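Local atomic coordinates of putative glutaryl-CoA dehydrogenase (Thermus thermophilus, PDB entry 2EBA), a protein that belongs to the acyl-CoA dehydrogenase family of flavoproteins and holds flavin-adenine dinucleotide in an assembly of four chains. Residues 251-256 with 323-328; 28-33 with 83-88; 174-179 with 234-239; 41-46 with 167-172. One frame throughout, in Å; residues are numbered along the deposited sequence.

Contact 1 of 4, residues 251-256 with 323-328; sequences GAMGAL and RQNVWK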
loop_
_atom_site.group_PDB
_atom_site.type_symbol
_atom_site.label_atom_id
_atom_site.label_comp_id
_atom_site.label_asym_id
_atom_site.label_seq_id
_atom_site.Cartn_x
_atom_site.Cartn_y
_atom_site.Cartn_z
ATOM N N GLY A 251 4.113 0.725 24.086
ATOM C CA GLY A 251 2.687 0.490 24.247
ATOM C C GLY A 251 1.983 0.101 22.951
ATOM O O GLY A 251 1.076 -0.736 22.963
ATOM N N ALA A 252 2.399 0.707 21.837
ATOM C CA ALA A 252 1.820 0.428 20.521
ATOM C C ALA A 252 1.848 -1.061 20.243
ATOM O O ALA A 252 0.908 -1.627 19.678
ATOM C CB ALA A 252 2.598 1.172 19.434
ATOM N N MET A 253 2.941 -1.700 20.648
ATOM C CA MET A 253 3.115 -3.131 20.442
ATOM C C MET A 253 2.166 -3.938 21.320
ATOM O O MET A 253 1.802 -5.064 20.980
ATOM C CB MET A 253 4.564 -3.540 20.719
ATOM C CG MET A 253 5.533 -3.186 19.603
ATOM S SD MET A 253 4.732 -3.095 17.989
ATOM C CE MET A 253 4.461 -4.832 17.647
ATOM N N GLY A 254 1.767 -3.361 22.449
ATOM C CA GLY A 254 0.844 -4.031 23.344
ATOM C C GLY A 254 -0.578 -4.049 22.816
ATOM O O GLY A 254 -1.271 -5.058 22.929
ATOM N N ALA A 255 -1.027 -2.928 22.258
ATOM C CA ALA A 255 -2.372 -2.846 21.696
ATOM C C ALA A 255 -2.416 -3.745 20.452
ATOM O O ALA A 255 -3.473 -4.241 20.064
ATOM C CB ALA A 255 -2.708 -1.390 21.318
ATOM N N LEU A 256 -1.252 -3.947 19.837
ATOM C CA LEU A 256 -1.146 -4.790 18.652
ATOM C C LEU A 256 -1.344 -6.239 19.075
ATOM O O LEU A 256 -2.021 -6.995 18.403
ATOM C CB LEU A 256 0.221 -4.616 17.982
ATOM C CG LEU A 256 0.308 -4.979 16.486
ATOM C CD1 LEU A 256 1.665 -4.605 15.914
ATOM C CD2 LEU A 256 0.071 -6.453 16.307
ATOM N N ARG A 323 6.934 6.372 14.956
ATOM C CA ARG A 323 6.316 6.421 13.636
ATOM C C ARG A 323 5.963 5.037 13.137
ATOM O O ARG A 323 4.809 4.769 12.805
ATOM C CB ARG A 323 7.278 7.082 12.652
ATOM C CG ARG A 323 6.749 7.264 11.239
ATOM C CD ARG A 323 7.799 6.796 10.253
ATOM N NE ARG A 323 7.643 7.373 8.930
ATOM C CZ ARG A 323 8.106 6.809 7.826
ATOM N NH1 ARG A 323 8.747 5.648 7.884
ATOM N NH2 ARG A 323 7.943 7.419 6.664
ATOM N N GLN A 324 6.957 4.152 13.095
ATOM C CA GLN A 324 6.737 2.785 12.616
ATOM C C GLN A 324 5.759 1.962 13.453
ATOM O O GLN A 324 4.806 1.392 12.926
ATOM C CB GLN A 324 8.057 2.014 12.533
ATOM C CG GLN A 324 9.048 2.539 11.517
ATOM C CD GLN A 324 8.465 2.662 10.127
ATOM O OE1 GLN A 324 8.018 3.733 9.731
ATOM N NE2 GLN A 324 8.458 1.561 9.383
ATOM N N ASN A 325 5.989 1.898 14.758
ATOM C CA ASN A 325 5.132 1.097 15.618
ATOM C C ASN A 325 3.676 1.534 15.699
ATOM O O ASN A 325 2.773 0.702 15.666
ATOM C CB ASN A 325 5.730 1.010 17.033
ATOM C CG ASN A 325 7.047 0.247 17.064
ATOM O OD1 ASN A 325 7.618 0.008 18.131
ATOM N ND2 ASN A 325 7.533 -0.140 15.891
ATOM N N VAL A 326 3.431 2.829 15.821
ATOM C CA VAL A 326 2.052 3.295 15.913
ATOM C C VAL A 326 1.316 3.056 14.592
ATOM O O VAL A 326 0.173 2.597 14.591
ATOM C CB VAL A 326 2.000 4.799 16.335
ATOM C CG1 VAL A 326 0.552 5.294 16.404
ATOM C CG2 VAL A 326 2.683 4.968 17.704
ATOM N N TRP A 327 1.988 3.336 13.476
ATOM C CA TRP A 327 1.406 3.151 12.160
ATOM C C TRP A 327 0.963 1.710 12.010
ATOM O O TRP A 327 -0.158 1.425 11.584
ATOM C CB TRP A 327 2.440 3.456 11.079
ATOM C CG TRP A 327 1.913 3.356 9.691
ATOM C CD1 TRP A 327 2.598 2.936 8.585
ATOM C CD2 TRP A 327 0.622 3.772 9.232
ATOM N NE1 TRP A 327 1.814 3.068 7.466
ATOM C CE2 TRP A 327 0.596 3.581 7.833
ATOM C CE3 TRP A 327 -0.521 4.291 9.869
ATOM C CZ2 TRP A 327 -0.528 3.895 7.053
ATOM C CZ3 TRP A 327 -1.649 4.603 9.091
ATOM C CH2 TRP A 327 -1.638 4.403 7.700
ATOM N N LYS A 328 1.867 0.802 12.360
ATOM C CA LYS A 328 1.610 -0.632 12.267
ATOM C C LYS A 328 0.452 -1.053 13.148
ATOM O O LYS A 328 -0.405 -1.810 12.719
ATOM C CB LYS A 328 2.876 -1.423 12.623
ATOM C CG LYS A 328 3.957 -1.289 11.570
ATOM C CD LYS A 328 5.274 -1.918 11.968
ATOM C CE LYS A 328 6.293 -1.671 10.886
ATOM N NZ LYS A 328 7.598 -2.266 11.276
#
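The van der Waals packing begins where the methyl group of A252 rests on the backbone of the facing helix. Its CB lies 3.8 Å from N325 O and 3.9 Å from N325 CB, a close fit for two helix segments whose axes run nearly parallel at 20° and approach to 8.6 Å. V326 adds one branch. Its CB is directed away from A252, yet CG2, set beside the backbone N because CG1 takes the anti position (chi1 179°), reaches back to 4.2 Å from A252 CB. M253 meets N325 differently: its chain bends at chi2 and chi3 and crosses the asparagine side chain at about a right angle, with M253 SD 4.2 Å from N325 CG. Such side-by-side helices, 235-269 and 315-340, are the framework of the C-terminal helical bundle of acyl-CoA dehydrogenases; H294 and L300 of helix 281-309 pack against M253 and N325 respectively. No hydrogen bond joins the two segments, and the polar interactions gather elsewhere. R323 NH1 donates to Q324 OE1 over 2.8 Å, reaching the oxygen from above the carbonyl plane. The same NH1 forms a salt bridge with E289 of the second subunit. K328 starts toward helix 235-269, but its chain leads off, and NZ forms salt bridges with E296 of its own chain and E296 of the second subunit.

Contact 2 of 4, residues 28-33 with 83-88; sequences KEALPH and ERVDSG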
loop_
_atom_site.group_PDB
_atom_site.type_symbol
_atom_site.label_atom_id
_atom_site.label_comp_id
_atom_site.label_asym_id
_atom_site.label_seq_id
_atom_site.Cartn_x
_atom_site.Cartn_y
_atom_site.Cartn_z
ATOM N N LYS A 28 -7.076 -7.912 36.334
ATOM C CA LYS A 28 -8.137 -8.187 37.251
ATOM C C LYS A 28 -8.802 -6.871 37.641
ATOM O O LYS A 28 -9.982 -6.850 37.985
ATOM C CB LYS A 28 -7.618 -8.927 38.468
ATOM C CG LYS A 28 -7.555 -8.123 39.728
ATOM C CD LYS A 28 -7.822 -9.098 40.854
ATOM C CE LYS A 28 -7.688 -8.447 42.210
ATOM N NZ LYS A 28 -8.594 -9.209 43.112
ATOM N N GLU A 29 -8.062 -5.766 37.563
ATOM C CA GLU A 29 -8.598 -4.482 37.985
ATOM C C GLU A 29 -9.032 -3.497 36.917
ATOM O O GLU A 29 -9.801 -2.587 37.227
ATOM C CB GLU A 29 -7.621 -3.799 38.920
ATOM C CG GLU A 29 -7.765 -4.221 40.360
ATOM C CD GLU A 29 -6.798 -3.488 41.280
ATOM O OE1 GLU A 29 -5.972 -4.172 41.920
ATOM O OE2 GLU A 29 -6.848 -2.232 41.363
ATOM N N ALA A 30 -8.551 -3.641 35.684
ATOM C CA ALA A 30 -8.921 -2.668 34.659
ATOM C C ALA A 30 -9.595 -3.233 33.405
ATOM O O ALA A 30 -10.589 -2.668 32.941
ATOM C CB ALA A 30 -7.699 -1.831 34.253
ATOM N N LEU A 31 -9.075 -4.327 32.852
ATOM C CA LEU A 31 -9.692 -4.848 31.633
ATOM C C LEU A 31 -11.166 -5.198 31.820
ATOM O O LEU A 31 -11.974 -4.971 30.929
ATOM C CB LEU A 31 -8.930 -6.055 31.102
ATOM C CG LEU A 31 -9.182 -6.302 29.617
ATOM C CD1 LEU A 31 -7.896 -6.214 28.823
ATOM C CD2 LEU A 31 -9.825 -7.663 29.480
ATOM N N PRO A 32 -11.544 -5.732 33.001
ATOM C CA PRO A 32 -12.959 -6.069 33.182
ATOM C C PRO A 32 -13.899 -4.872 33.027
ATOM O O PRO A 32 -15.094 -5.051 32.828
ATOM C CB PRO A 32 -13.010 -6.634 34.603
ATOM C CG PRO A 32 -11.658 -7.231 34.765
ATOM C CD PRO A 32 -10.755 -6.182 34.166
ATOM N N HIS A 33 -13.359 -3.655 33.098
ATOM C CA HIS A 33 -14.189 -2.456 33.016
ATOM C C HIS A 33 -13.909 -1.515 31.858
ATOM O O HIS A 33 -14.752 -0.692 31.524
ATOM C CB HIS A 33 -14.051 -1.664 34.314
ATOM C CG HIS A 33 -14.063 -2.521 35.539
ATOM N ND1 HIS A 33 -15.227 -2.939 36.141
ATOM C CD2 HIS A 33 -13.052 -3.098 36.231
ATOM C CE1 HIS A 33 -14.935 -3.739 37.151
ATOM N NE2 HIS A 33 -13.623 -3.853 37.227
ATOM N N GLU A 83 -1.139 -0.116 27.494
ATOM C CA GLU A 83 -1.757 0.100 26.187
ATOM C C GLU A 83 -2.519 -1.113 25.707
ATOM O O GLU A 83 -3.552 -1.001 25.052
ATOM C CB GLU A 83 -0.691 0.452 25.156
ATOM C CG GLU A 83 -1.246 1.058 23.883
ATOM C CD GLU A 83 -0.697 2.445 23.629
ATOM O OE1 GLU A 83 0.488 2.671 23.969
ATOM O OE2 GLU A 83 -1.438 3.294 23.087
ATOM N N ARG A 84 -2.020 -2.295 26.034
ATOM C CA ARG A 84 -2.662 -3.531 25.638
ATOM C C ARG A 84 -4.107 -3.550 26.184
ATOM O O ARG A 84 -4.997 -4.219 25.642
ATOM C CB ARG A 84 -1.881 -4.680 26.200
ATOM C CG ARG A 84 -2.431 -6.046 25.939
ATOM C CD ARG A 84 -1.433 -6.989 26.577
ATOM N NE ARG A 84 -1.942 -8.328 26.839
ATOM C CZ ARG A 84 -2.844 -8.635 27.778
ATOM N NH1 ARG A 84 -3.369 -7.691 28.568
ATOM N NH2 ARG A 84 -3.214 -9.902 27.951
ATOM N N VAL A 85 -4.320 -2.829 27.278
ATOM C CA VAL A 85 -5.661 -2.763 27.837
ATOM C C VAL A 85 -6.355 -1.608 27.111
ATOM O O VAL A 85 -7.381 -1.805 26.465
ATOM C CB VAL A 85 -5.635 -2.478 29.340
ATOM C CG1 VAL A 85 -7.047 -2.354 29.845
ATOM C CG2 VAL A 85 -4.906 -3.591 30.074
ATOM N N ASP A 86 -5.779 -0.410 27.228
ATOM C CA ASP A 86 -6.311 0.785 26.585
ATOM C C ASP A 86 -5.263 1.898 26.546
ATOM O O ASP A 86 -4.573 2.134 27.537
ATOM C CB ASP A 86 -7.540 1.285 27.329
ATOM C CG ASP A 86 -8.255 2.399 26.582
ATOM O OD1 ASP A 86 -9.055 2.092 25.668
ATOM O OD2 ASP A 86 -7.997 3.581 26.895
ATOM N N SER A 87 -5.156 2.580 25.402
ATOM C CA SER A 87 -4.194 3.669 25.218
ATOM C C SER A 87 -4.410 4.811 26.224
ATOM O O SER A 87 -3.478 5.541 26.557
ATOM C CB SER A 87 -4.284 4.239 23.788
ATOM O OG SER A 87 -4.089 3.252 22.786
ATOM N N GLY A 88 -5.639 4.977 26.699
ATOM C CA GLY A 88 -5.900 6.037 27.649
ATOM C C GLY A 88 -5.189 5.797 28.966
ATOM O O GLY A 88 -4.706 6.732 29.623
#
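L31 and V85 stand closest in the backbone, their CA atoms 5.9 Å apart, where two helix-to-helix junctions face each other. The chain leaves helical geometry at A30, after helix 13-29 and before the weakly bonded start of helix 31-39; across from it, helix 72-85 gives way at D86 to helix 87-107. V85 points at the first junction and meets it with both methyls. Its CG1 sits 4.1 Å from L31 CA and equally far from L31 CD1, while V85 CG2 is 4.2 Å from that same leucine methyl. The CB of L31 is not aimed at V85; CG lies anti to the backbone N (chi1 -158°), and the chain then brings CD1 alongside both methyls. A30 CB adds a looser apolar touch to CG1. The pairing is plain packing inside the N-terminal helical domain of the family, tying the break between helices 13-29 and 31-39 to the end of helix 72-85. Polar groups brace the second junction. D86 acts as N-cap of helix 87-107, its OD2 accepting from G88 N at 2.7 Å from above the carboxylate plane, and its OD1 forms a salt bridge with R353, which also bonds V85 O. S87 OG donates to E83 OE2 on the anti lone pair, 2.7 Å away; E83 OE1 in turn bridges to R90.

Contact 3 of 4, residues 174-179 with 234-239; sequences VIWAKD and LKAPLS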
loop_
_atom_site.group_PDB
_atom_site.type_symbol
_atom_site.label_atom_id
_atom_site.label_comp_id
_atom_site.label_asym_id
_atom_site.label_seq_id
_atom_site.Cartn_x
_atom_site.Cartn_y
_atom_site.Cartn_z
ATOM N N VAL A 174 2.561 21.940 33.385
ATOM C CA VAL A 174 3.832 22.345 32.804
ATOM C C VAL A 174 3.484 23.129 31.570
ATOM O O VAL A 174 3.162 22.559 30.536
ATOM C CB VAL A 174 4.671 21.136 32.406
ATOM C CG1 VAL A 174 6.010 21.587 31.849
ATOM C CG2 VAL A 174 4.865 20.247 33.606
ATOM N N ILE A 175 3.533 24.446 31.679
ATOM C CA ILE A 175 3.186 25.279 30.555
ATOM C C ILE A 175 4.405 25.833 29.870
ATOM O O ILE A 175 5.344 26.278 30.529
ATOM C CB ILE A 175 2.279 26.445 30.996
ATOM C CG1 ILE A 175 0.814 26.052 30.835
ATOM C CG2 ILE A 175 2.563 27.683 30.169
ATOM C CD1 ILE A 175 0.366 24.962 31.748
ATOM N N TRP A 176 4.382 25.799 28.538
ATOM C CA TRP A 176 5.472 26.334 27.730
ATOM C C TRP A 176 4.992 27.593 27.032
ATOM O O TRP A 176 3.990 27.571 26.321
ATOM C CB TRP A 176 5.933 25.313 26.682
ATOM C CG TRP A 176 6.346 24.026 27.287
ATOM C CD1 TRP A 176 5.550 22.948 27.523
ATOM C CD2 TRP A 176 7.619 23.723 27.880
ATOM N NE1 TRP A 176 6.239 21.997 28.234
ATOM C CE2 TRP A 176 7.511 22.447 28.467
ATOM C CE3 TRP A 176 8.836 24.410 27.977
ATOM C CZ2 TRP A 176 8.575 21.844 29.146
ATOM C CZ3 TRP A 176 9.893 23.808 28.656
ATOM C CH2 TRP A 176 9.751 22.540 29.229
ATOM N N ALA A 177 5.703 28.693 27.256
ATOM C CA ALA A 177 5.355 29.969 26.644
ATOM C C ALA A 177 6.625 30.637 26.179
ATOM O O ALA A 177 7.706 30.112 26.377
ATOM C CB ALA A 177 4.647 30.859 27.645
ATOM N N LYS A 178 6.486 31.795 25.550
ATOM C CA LYS A 178 7.637 32.551 25.083
ATOM C C LYS A 178 7.658 33.924 25.762
ATOM O O LYS A 178 6.654 34.361 26.329
ATOM C CB LYS A 178 7.591 32.712 23.563
ATOM C CG LYS A 178 8.025 31.478 22.799
ATOM C CD LYS A 178 8.161 31.728 21.292
ATOM C CE LYS A 178 6.818 31.979 20.615
ATOM N NZ LYS A 178 6.882 31.887 19.126
ATOM N N ASP A 179 8.811 34.590 25.704
ATOM C CA ASP A 179 8.994 35.908 26.293
ATOM C C ASP A 179 9.367 36.914 25.193
ATOM O O ASP A 179 9.894 37.999 25.453
ATOM C CB ASP A 179 10.093 35.840 27.357
ATOM C CG ASP A 179 11.430 35.397 26.789
ATOM O OD1 ASP A 179 12.349 35.124 27.585
ATOM O OD2 ASP A 179 11.566 35.334 25.549
ATOM N N LEU A 234 13.212 25.308 22.651
ATOM C CA LEU A 234 12.294 24.288 22.135
ATOM C C LEU A 234 12.803 22.911 22.539
ATOM O O LEU A 234 12.028 21.976 22.730
ATOM C CB LEU A 234 12.237 24.356 20.609
ATOM C CG LEU A 234 10.886 24.216 19.902
ATOM C CD1 LEU A 234 11.125 23.914 18.438
ATOM C CD2 LEU A 234 10.067 23.109 20.524
ATOM N N LYS A 235 14.121 22.797 22.659
ATOM C CA LYS A 235 14.749 21.550 23.040
ATOM C C LYS A 235 14.258 20.973 24.366
ATOM O O LYS A 235 14.237 19.754 24.540
ATOM C CB LYS A 235 16.276 21.708 23.065
ATOM C CG LYS A 235 16.832 22.794 23.970
ATOM C CD LYS A 235 18.359 22.870 23.816
ATOM C CE LYS A 235 18.993 23.965 24.664
ATOM N NZ LYS A 235 18.857 23.744 26.139
ATOM N N ALA A 236 13.860 21.828 25.298
ATOM C CA ALA A 236 13.379 21.331 26.579
ATOM C C ALA A 236 12.075 20.535 26.413
ATOM O O ALA A 236 12.018 19.364 26.780
ATOM C CB ALA A 236 13.188 22.493 27.560
ATOM N N PRO A 237 11.014 21.151 25.855
ATOM C CA PRO A 237 9.769 20.395 25.690
ATOM C C PRO A 237 9.916 19.206 24.753
ATOM O O PRO A 237 9.250 18.179 24.905
ATOM C CB PRO A 237 8.797 21.445 25.148
ATOM C CG PRO A 237 9.676 22.379 24.448
ATOM C CD PRO A 237 10.829 22.533 25.391
ATOM N N LEU A 238 10.800 19.347 23.775
ATOM C CA LEU A 238 11.030 18.279 22.819
ATOM C C LEU A 238 11.645 17.072 23.487
ATOM O O LEU A 238 11.285 15.949 23.174
ATOM C CB LEU A 238 11.935 18.754 21.687
ATOM C CG LEU A 238 11.350 19.841 20.796
ATOM C CD1 LEU A 238 12.294 20.164 19.670
ATOM C CD2 LEU A 238 10.034 19.371 20.250
ATOM N N SER A 239 12.578 17.294 24.405
ATOM C CA SER A 239 13.218 16.179 25.088
ATOM C C SER A 239 12.156 15.389 25.840
ATOM O O SER A 239 12.276 14.172 26.007
ATOM C CB SER A 239 14.289 16.686 26.054
ATOM O OG SER A 239 13.744 17.576 27.007
#
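The carbonyl oxygen of W176, whose indole meets A236 and P237 across this contact, accepts a hydrogen bond from K161 NZ, so the backbone behind the ring is held by a lysine as well as by its sheet neighbours. The ring itself makes a CH-pi contact. P237 CB stands over the face of the six-membered ring, 3.8 Å from its centroid and only 16° off the normal. The proline also reaches the far rim of the indole, with P237 CD 3.6 Å from W176 CZ3. A236 CB approaches obliquely, 3.7 Å from that same CZ3. CG of W176 lies anti to the carbonyl carbon, beside the backbone N, and a chi2 of 90° turns the ring plane square to the plane through CA, CB and CG. F129 also meets the indole, the two ring planes inclined at about 55°, and the side chain of W176 is about 7 Å from bound flavin-adenine dinucleotide. W176 belongs to the middle strand, 172-178, of a mixed sheet, flanked by the parallel strand 127-130 and the antiparallel strand 184-190, whereas helix 235-269 presents A236 and P237 to the ring and rests through A236 on Y107 of helix 87-107.

Contact 4 of 4, residues 41-46 with 167-172; sequences GVFPTH and GNLAHL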
loop_
_atom_site.group_PDB
_atom_site.type_symbol
_atom_site.label_atom_id
_atom_site.label_comp_id
_atom_site.label_asym_id
_atom_site.label_seq_id
_atom_site.Cartn_x
_atom_site.Cartn_y
_atom_site.Cartn_z
ATOM N N GLY A 41 -17.006 7.345 28.446
ATOM C CA GLY A 41 -15.989 8.366 28.330
ATOM C C GLY A 41 -15.417 8.880 29.630
ATOM O O GLY A 41 -15.300 10.085 29.826
ATOM N N VAL A 42 -15.044 7.979 30.524
ATOM C CA VAL A 42 -14.459 8.405 31.776
ATOM C C VAL A 42 -13.108 7.749 32.042
ATOM O O VAL A 42 -12.860 6.623 31.620
ATOM C CB VAL A 42 -15.411 8.107 32.956
ATOM C CG1 VAL A 42 -15.676 6.604 33.060
ATOM C CG2 VAL A 42 -14.822 8.664 34.255
ATOM N N PHE A 43 -12.232 8.481 32.724
ATOM C CA PHE A 43 -10.925 7.967 33.097
ATOM C C PHE A 43 -11.057 7.516 34.537
ATOM O O PHE A 43 -11.551 8.254 35.385
ATOM C CB PHE A 43 -9.835 9.038 33.018
ATOM C CG PHE A 43 -8.470 8.525 33.397
ATOM C CD1 PHE A 43 -7.705 7.839 32.472
ATOM C CD2 PHE A 43 -7.990 8.654 34.695
ATOM C CE1 PHE A 43 -6.483 7.279 32.821
ATOM C CE2 PHE A 43 -6.759 8.092 35.059
ATOM C CZ PHE A 43 -6.008 7.403 34.114
ATOM N N PRO A 44 -10.606 6.293 34.835
ATOM C CA PRO A 44 -10.671 5.726 36.184
ATOM C C PRO A 44 -9.633 6.287 37.144
ATOM O O PRO A 44 -8.575 5.694 37.329
ATOM C CB PRO A 44 -10.481 4.241 35.931
ATOM C CG PRO A 44 -9.520 4.252 34.763
ATOM C CD PRO A 44 -10.099 5.302 33.869
ATOM N N THR A 45 -9.942 7.419 37.769
ATOM C CA THR A 45 -9.015 8.050 38.697
ATOM C C THR A 45 -8.559 7.145 39.830
ATOM O O THR A 45 -7.412 7.218 40.263
ATOM C CB THR A 45 -9.619 9.352 39.308
ATOM O OG1 THR A 45 -10.833 9.054 40.014
ATOM C CG2 THR A 45 -9.916 10.348 38.212
ATOM N N HIS A 46 -9.448 6.279 40.315
ATOM C CA HIS A 46 -9.123 5.371 41.413
ATOM C C HIS A 46 -8.007 4.392 41.028
ATOM O O HIS A 46 -7.572 3.581 41.851
ATOM C CB HIS A 46 -10.340 4.553 41.789
ATOM C CG HIS A 46 -10.778 3.625 40.694
ATOM N ND1 HIS A 46 -10.857 2.262 40.858
ATOM C CD2 HIS A 46 -11.095 3.865 39.410
ATOM C CE1 HIS A 46 -11.211 1.703 39.711
ATOM N NE2 HIS A 46 -11.365 2.653 38.809
ATOM N N GLY A 167 -5.794 17.570 31.678
ATOM C CA GLY A 167 -6.109 18.976 31.852
ATOM C C GLY A 167 -6.963 19.292 33.069
ATOM O O GLY A 167 -6.660 20.236 33.803
ATOM N N ASN A 168 -8.024 18.512 33.293
ATOM C CA ASN A 168 -8.916 18.720 34.442
ATOM C C ASN A 168 -8.609 17.883 35.694
ATOM O O ASN A 168 -9.321 17.977 36.694
ATOM C CB ASN A 168 -10.378 18.485 34.045
ATOM C CG ASN A 168 -10.964 19.648 33.295
ATOM O OD1 ASN A 168 -10.562 19.944 32.173
ATOM N ND2 ASN A 168 -11.916 20.326 33.914
ATOM N N LEU A 169 -7.562 17.068 35.650
ATOM C CA LEU A 169 -7.200 16.254 36.803
ATOM C C LEU A 169 -5.994 16.874 37.497
ATOM O O LEU A 169 -5.803 16.717 38.704
ATOM C CB LEU A 169 -6.831 14.825 36.366
ATOM C CG LEU A 169 -7.824 13.910 35.640
ATOM C CD1 LEU A 169 -7.125 12.611 35.240
ATOM C CD2 LEU A 169 -8.998 13.610 36.538
ATOM N N ALA A 170 -5.197 17.603 36.720
ATOM C CA ALA A 170 -3.954 18.201 37.194
ATOM C C ALA A 170 -4.010 19.332 38.205
ATOM O O ALA A 170 -4.881 20.194 38.153
ATOM C CB ALA A 170 -3.122 18.646 35.994
ATOM N N HIS A 171 -3.054 19.307 39.130
ATOM C CA HIS A 171 -2.912 20.355 40.130
ATOM C C HIS A 171 -1.754 21.187 39.606
ATOM O O HIS A 171 -1.664 22.385 39.861
ATOM C CB HIS A 171 -2.517 19.799 41.495
ATOM C CG HIS A 171 -3.312 18.608 41.915
ATOM N ND1 HIS A 171 -2.987 17.325 41.527
ATOM C CD2 HIS A 171 -4.419 18.501 42.687
ATOM C CE1 HIS A 171 -3.860 16.478 42.045
ATOM N NE2 HIS A 171 -4.739 17.167 42.753
ATOM N N LEU A 172 -0.863 20.534 38.866
ATOM C CA LEU A 172 0.306 21.203 38.307
ATOM C C LEU A 172 0.278 21.090 36.786
ATOM O O LEU A 172 0.045 20.016 36.243
ATOM C CB LEU A 172 1.585 20.563 38.859
ATOM C CG LEU A 172 2.851 21.416 38.773
ATOM C CD1 LEU A 172 2.651 22.688 39.588
ATOM C CD2 LEU A 172 4.042 20.635 39.285
#
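The ring of F43 carries P44 CD on one face, 3.6 Å above the plane and displaced toward the rim, and meets the ring of F92 with the planes about 25° apart. L169 reaches it obliquely, its CD1 4.1 Å from F43 CD2, and the two side chains cross at about a right angle. A second flat group, the imidazole of H171, has L169 O 3.9 Å above one face, again toward the rim. L169 divides its two methyls between two partners: CD1 serves F43, while CD2 lies 3.8 Å from T45 CG2. The threonine can offer that methyl because CG2 is anti to the carbonyl carbon, with OG1 taking the position between N and C (chi1 60°). An inverse gamma turn centred on P44 lies between F43 and T45, closed by a weak bond from T45 N to F43 O at 3.0 Å and consistent with both residues facing the same leucine. V211 lies against both F43 and L169. Nearby, N168 OD1 is bonded to S213 OG, and A170 O to T191 OG1, which secure the second loop. Helix 31-39 ends at G41 in a Schellman motif, and the chain then runs through this turn toward helix 48-54. The arrangement joins a helix-connecting loop of the N-terminal helical domain to a strand-connecting loop of the middle beta domain, an interdomain seam of the acyl-CoA dehydrogenase fold.

The four contacts trace how a three-domain chain is assembled. Contact 2 lies within the N-terminal helical domain and contact 1 within the C-terminal one; their centres are 16 Å apart and they touch, E83 and R84 packing on helix 235-269. Contact 4 ties the N-terminal domain to the middle beta domain and touches contact 2 where G88 meets F43, again with 16 Å between centres. Contact 3 joins the middle domain to helix 235-269, which thus links it to contact 1, 27 Å away between centres and on the opposite side of the chain's centre. Along the chain contacts 2 and 4 interleave, contact 3 opens after both have closed, and contact 1 comes last.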